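Local atomic coordinates of peptidase, C14 family (Geobacter sulfurreducens PCA, PDB entry 3BIJ), a protein that belongs to the caspase-like C14 peptidase family and may act as a cysteine endopeptidase, although its own function is uncharacterised. Residues G24-C29 / S82-Q87; A13-H18 / C104-E109. One frame throughout, in Å; residues are numbered along the deposited sequence.

Contact 1 of 2, residues G24-C29 / S82-Q87; sequences GKLNAC and SGHGGQ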
loop_
_atom_site.group_PDB
_atom_site.type_symbol
_atom_site.label_atom_id
_atom_site.label_comp_id
_atom_site.label_asym_id
_atom_site.label_seq_id
_atom_site.Cartn_x
_atom_site.Cartn_y
_atom_site.Cartn_z
ATOM N N GLY A 24 -12.345 -14.945 -22.682
ATOM C CA GLY A 24 -12.825 -13.636 -22.275
ATOM C C GLY A 24 -13.940 -13.724 -21.254
ATOM O O GLY A 24 -14.938 -13.012 -21.340
ATOM N N LYS A 25 -13.772 -14.608 -20.279
ATOM C CA LYS A 25 -14.775 -14.806 -19.239
ATOM C C LYS A 25 -15.044 -13.582 -18.367
ATOM O O LYS A 25 -14.125 -12.863 -17.958
ATOM C CB LYS A 25 -14.368 -15.987 -18.354
ATOM C CG LYS A 25 -14.558 -17.365 -19.007
ATOM C CD LYS A 25 -15.824 -18.079 -18.503
ATOM C CE LYS A 25 -17.078 -17.214 -18.725
ATOM N NZ LYS A 25 -18.362 -17.790 -18.186
ATOM N N LEU A 26 -16.326 -13.357 -18.106
ATOM C CA LEU A 26 -16.804 -12.267 -17.256
ATOM C C LEU A 26 -18.079 -12.786 -16.612
ATOM O O LEU A 26 -18.676 -13.735 -17.112
ATOM C CB LEU A 26 -17.112 -11.015 -18.080
ATOM C CG LEU A 26 -15.914 -10.319 -18.732
ATOM C CD1 LEU A 26 -16.401 -9.292 -19.725
ATOM C CD2 LEU A 26 -15.039 -9.675 -17.668
ATOM N N ASN A 27 -18.514 -12.187 -15.517
ATOM C CA ASN A 27 -19.716 -12.710 -14.902
ATOM C C ASN A 27 -20.659 -11.661 -14.369
ATOM O O ASN A 27 -20.992 -11.664 -13.188
ATOM C CB ASN A 27 -19.328 -13.693 -13.799
ATOM C CG ASN A 27 -18.276 -13.134 -12.875
ATOM O OD1 ASN A 27 -18.495 -12.114 -12.229
ATOM N ND2 ASN A 27 -17.127 -13.794 -12.804
ATOM N N ALA A 28 -21.100 -10.775 -15.255
ATOM C CA ALA A 28 -22.015 -9.705 -14.896
ATOM C C ALA A 28 -22.518 -9.017 -16.156
ATOM O O ALA A 28 -23.374 -8.139 -16.087
ATOM C CB ALA A 28 -21.317 -8.698 -13.993
ATOM N N CYS A 29 -21.993 -9.416 -17.306
ATOM C CA CYS A 29 -22.408 -8.817 -18.557
ATOM C C CYS A 29 -23.812 -9.250 -18.942
ATOM O O CYS A 29 -24.601 -8.436 -19.411
ATOM C CB CYS A 29 -21.404 -9.155 -19.658
ATOM S SG CYS A 29 -19.769 -8.452 -19.315
ATOM N N SER A 82 -22.482 -4.785 -22.948
ATOM C CA SER A 82 -21.599 -5.137 -21.862
ATOM C C SER A 82 -20.773 -6.303 -22.358
ATOM O O SER A 82 -21.294 -7.376 -22.667
ATOM C CB SER A 82 -22.374 -5.496 -20.596
ATOM O OG SER A 82 -22.823 -4.318 -19.957
ATOM N N GLY A 83 -19.477 -6.056 -22.473
ATOM C CA GLY A 83 -18.560 -7.076 -22.941
ATOM C C GLY A 83 -17.169 -6.486 -22.944
ATOM O O GLY A 83 -16.953 -5.405 -22.402
ATOM N N HIS A 84 -16.230 -7.195 -23.557
ATOM C CA HIS A 84 -14.856 -6.735 -23.630
ATOM C C HIS A 84 -14.675 -5.776 -24.783
ATOM O O HIS A 84 -15.393 -5.850 -25.779
ATOM C CB HIS A 84 -13.897 -7.905 -23.853
ATOM C CG HIS A 84 -13.503 -8.617 -22.602
ATOM N ND1 HIS A 84 -13.966 -9.875 -22.285
ATOM C CD2 HIS A 84 -12.697 -8.239 -21.582
ATOM C CE1 HIS A 84 -13.463 -10.244 -21.120
ATOM N NE2 HIS A 84 -12.691 -9.268 -20.672
ATOM N N GLY A 85 -13.700 -4.886 -24.640
ATOM C CA GLY A 85 -13.396 -3.944 -25.691
ATOM C C GLY A 85 -12.123 -4.461 -26.326
ATOM O O GLY A 85 -11.174 -4.783 -25.620
ATOM N N GLY A 86 -12.086 -4.559 -27.648
ATOM C CA GLY A 86 -10.886 -5.076 -28.280
ATOM C C GLY A 86 -10.095 -4.065 -29.079
ATOM O O GLY A 86 -10.469 -2.904 -29.199
ATOM N N GLN A 87 -8.971 -4.518 -29.617
ATOM C CA GLN A 87 -8.125 -3.672 -30.433
ATOM C C GLN A 87 -7.502 -4.563 -31.492
ATOM O O GLN A 87 -7.054 -5.675 -31.204
ATOM C CB GLN A 87 -7.030 -3.012 -29.588
ATOM C CG GLN A 87 -7.573 -2.126 -28.491
ATOM C CD GLN A 87 -6.507 -1.276 -27.809
ATOM O OE1 GLN A 87 -5.392 -1.741 -27.532
ATOM N NE2 GLN A 87 -6.859 -0.024 -27.515
#
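Leu-26 lies against one face of the imidazole of His-84, the histidine of a Ser-Gly-His-Gly sequence on strand 76-89. In caspase-like peptidases this motif carries the histidine of the catalytic Cys-His pair, and His-84 is consistent with that role. The leucine approaches obliquely. Its CD1 makes a CH-pi contact 3.7 Å from the centroid of the His-84 ring, 25° off the normal and displaced toward the rim. Leu-26 CD2 reaches His-84 NE2 at 3.8 Å, while CD1 stays nearest CE1 and ND1 and Leu-26 CG comes to 3.4 Å from His-84 CE1. On the His-84 side, CG is anti to the carbonyl carbon (chi1 -84°), and although the CB bond does not aim at the loop, the ring swings its CE1 edge inward. There Gly-24 O lies in the ring plane, 3.1 Å from His-84 CE1, with Lys-25 O farther along the same edge. Gly-24 O is also near His-84 ND1, but the angle is too poor for a hydrogen bond, leaving a C-H edge set against a carbonyl. Gly-24 has positive phi (51°), and a side chain there would press on ND1; the ring of Trp-22 also meets the imidazole. At the other end, Cys-29 begins helix 29-42 and packs on the strand, its CB 3.5 Å from Ser-82 O. Cys-29 CB and Ser-82 CB are 3.9 Å apart. Ser-82 OG is hydrogen-bonded to Asp-32 on the same helix. The thiol of Cys-29 stays beside its own backbone N, which places SG 4.0 Å from Gly-83 N.

Contact 2 of 2, residues A13-H18 / C104-E109; sequences AVDPKH and CLFDGE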
loop_
_atom_site.group_PDB
_atom_site.type_symbol
_atom_site.label_atom_id
_atom_site.label_comp_id
_atom_site.label_asym_id
_atom_site.label_seq_id
_atom_site.Cartn_x
_atom_site.Cartn_y
_atom_site.Cartn_z
ATOM N N ALA A 13 -18.492 -14.188 -22.042
ATOM C CA ALA A 13 -17.637 -15.219 -22.612
ATOM C C ALA A 13 -17.631 -15.037 -24.120
ATOM O O ALA A 13 -18.560 -14.453 -24.684
ATOM C CB ALA A 13 -18.142 -16.612 -22.256
ATOM N N VAL A 14 -16.561 -15.492 -24.762
ATOM C CA VAL A 14 -16.445 -15.419 -26.215
ATOM C C VAL A 14 -15.881 -16.745 -26.718
ATOM O O VAL A 14 -15.458 -17.588 -25.929
ATOM C CB VAL A 14 -15.531 -14.266 -26.678
ATOM C CG1 VAL A 14 -16.107 -12.947 -26.202
ATOM C CG2 VAL A 14 -14.109 -14.459 -26.180
ATOM N N ASP A 15 -15.877 -16.934 -28.032
ATOM C CA ASP A 15 -15.392 -18.181 -28.605
ATOM C C ASP A 15 -13.869 -18.288 -28.604
ATOM O O ASP A 15 -13.190 -17.658 -29.410
ATOM C CB ASP A 15 -15.924 -18.344 -30.033
ATOM C CG ASP A 15 -15.588 -19.706 -30.635
ATOM O OD1 ASP A 15 -15.847 -19.902 -31.839
ATOM O OD2 ASP A 15 -15.072 -20.573 -29.901
ATOM N N PRO A 16 -13.311 -19.113 -27.710
ATOM C CA PRO A 16 -11.850 -19.251 -27.664
ATOM C C PRO A 16 -11.278 -19.793 -28.972
ATOM O O PRO A 16 -10.099 -19.598 -29.276
ATOM C CB PRO A 16 -11.626 -20.191 -26.480
ATOM C CG PRO A 16 -12.853 -21.041 -26.495
ATOM C CD PRO A 16 -13.962 -20.061 -26.789
ATOM N N LYS A 17 -12.125 -20.459 -29.744
ATOM C CA LYS A 17 -11.719 -21.016 -31.026
ATOM C C LYS A 17 -11.378 -19.909 -32.030
ATOM O O LYS A 17 -10.821 -20.172 -33.086
ATOM C CB LYS A 17 -12.838 -21.919 -31.564
ATOM C CG LYS A 17 -12.976 -23.241 -30.780
ATOM C CD LYS A 17 -14.441 -23.647 -30.456
ATOM C CE LYS A 17 -15.277 -23.949 -31.711
ATOM N NZ LYS A 17 -15.922 -22.720 -32.271
ATOM N N HIS A 18 -11.711 -18.666 -31.702
ATOM C CA HIS A 18 -11.393 -17.561 -32.590
ATOM C C HIS A 18 -10.395 -16.613 -31.925
ATOM O O HIS A 18 -9.517 -16.042 -32.576
ATOM C CB HIS A 18 -12.668 -16.804 -32.973
ATOM C CG HIS A 18 -12.413 -15.525 -33.704
ATOM N ND1 HIS A 18 -12.084 -14.351 -33.059
ATOM C CD2 HIS A 18 -12.398 -15.241 -35.027
ATOM C CE1 HIS A 18 -11.878 -13.401 -33.953
ATOM N NE2 HIS A 18 -12.061 -13.914 -35.156
ATOM N N CYS A 104 -15.589 -6.959 -28.473
ATOM C CA CYS A 104 -15.282 -8.371 -28.605
ATOM C C CYS A 104 -16.543 -9.197 -28.574
ATOM O O CYS A 104 -17.044 -9.586 -27.513
ATOM C CB CYS A 104 -14.324 -8.814 -27.513
ATOM S SG CYS A 104 -12.745 -8.036 -27.676
ATOM N N LEU A 105 -17.074 -9.446 -29.757
ATOM C CA LEU A 105 -18.280 -10.237 -29.851
ATOM C C LEU A 105 -17.863 -11.705 -29.819
ATOM O O LEU A 105 -16.687 -12.035 -29.976
ATOM C CB LEU A 105 -19.067 -9.860 -31.120
ATOM C CG LEU A 105 -19.600 -8.405 -31.131
ATOM C CD1 LEU A 105 -20.428 -8.173 -32.354
ATOM C CD2 LEU A 105 -20.439 -8.128 -29.883
ATOM N N PHE A 106 -18.820 -12.588 -29.587
ATOM C CA PHE A 106 -18.521 -14.010 -29.480
ATOM C C PHE A 106 -17.867 -14.533 -30.739
ATOM O O PHE A 106 -16.856 -15.237 -30.697
ATOM C CB PHE A 106 -19.817 -14.769 -29.188
ATOM C CG PHE A 106 -19.608 -16.195 -28.772
ATOM C CD1 PHE A 106 -19.458 -17.196 -29.729
ATOM C CD2 PHE A 106 -19.555 -16.538 -27.420
ATOM C CE1 PHE A 106 -19.259 -18.507 -29.351
ATOM C CE2 PHE A 106 -19.355 -17.853 -27.030
ATOM C CZ PHE A 106 -19.207 -18.841 -27.996
ATOM N N ASP A 107 -18.456 -14.156 -31.860
ATOM C CA ASP A 107 -17.998 -14.548 -33.187
ATOM C C ASP A 107 -16.587 -14.019 -33.517
ATOM O O ASP A 107 -15.769 -14.717 -34.122
ATOM C CB ASP A 107 -19.014 -14.010 -34.200
ATOM C CG ASP A 107 -19.156 -14.889 -35.392
ATOM O OD1 ASP A 107 -18.754 -16.077 -35.282
ATOM O OD2 ASP A 107 -19.681 -14.400 -36.430
ATOM N N GLY A 108 -16.333 -12.772 -33.127
ATOM C CA GLY A 108 -15.069 -12.122 -33.392
ATOM C C GLY A 108 -15.208 -10.653 -33.013
ATOM O O GLY A 108 -16.158 -10.271 -32.319
ATOM N N GLU A 109 -14.290 -9.810 -33.472
ATOM C CA GLU A 109 -14.352 -8.394 -33.116
ATOM C C GLU A 109 -15.089 -7.532 -34.126
ATOM O O GLU A 109 -14.985 -7.734 -35.330
ATOM C CB GLU A 109 -12.942 -7.833 -32.910
ATOM C CG GLU A 109 -12.155 -8.584 -31.865
ATOM C CD GLU A 109 -10.726 -8.142 -31.787
ATOM O OE1 GLU A 109 -10.486 -6.980 -31.402
ATOM O OE2 GLU A 109 -9.839 -8.955 -32.113
#
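The backbones of Val-14 and Phe-106 approach to 4.1 Å between CA atoms, and the next residue along, Asp-15, sends a weak hydrogen bond from its N to Phe-106 O (3.3 Å). The Phe-106 side chain then folds back over the same loop: with CG anti to the backbone N (chi1 -168°), its ring lies across the Val-14 to Asp-15 peptide. Asp-15 N sits 3.6 Å above the ring plane of Phe-106, over its centre, and Val-14 C lies over the same face nearer the rim. Ala-13 O is at the ring edge. The CB of Asp-15 touches Phe-106 CE1 at 3.4 Å, and the carboxylate beyond it runs nearly parallel to the ring, 18° apart. An Asx turn holds that carboxylate: Lys-17 N donates to Asp-15 OD2 from above its plane, while Lys-17 NZ makes a salt bridge to Asp-15 OD1 (2.9 Å), meeting it on the syn side. Segment 104-109 carries the turn of a beta-hairpin joining strands 99-104 and 109-111, weakly closed by Leu-105 N to Gly-108 O. With an alanine at Phe-106, the Val-14 to Asp-15 peptide would probably lose its aromatic cover and a gap would open beside Asp-15 CB. Val-14 packs CG1 against Cys-104 O at 3.7 Å. Farther along, the imidazole of His-18 lies flat on the hairpin turn, with Asp-107 O and Gly-108 CA over the same face; this CA is 3.8 Å from the centroid of the His-18 ring. The histidine side chain also touches Thr-175 of helix 169-178.

How the contacts relate
Both contacts hold the long loop between strand 4-10 and helix 29-42, one against strand 76-89 of the sheet and the other against the hairpin turn beyond strand 99-104. Contact 1 is buried and uses the loop's later part; contact 2, only partly buried and farther from the chain's centre, uses its earlier part. Antiparallel pairing of the two strands joins them through a probable hydrogen bond, His-84 O to Cys-104 N (2.9 Å). Contact 1 sets a leucine and a carbonyl round an imidazole and, separately, a cysteine against Ser-82 and Gly-83; contact 2 lays a phenylalanine ring on a peptide beside a weak backbone bond, with a salt bridge inside segment 13-18 at its more exposed edge.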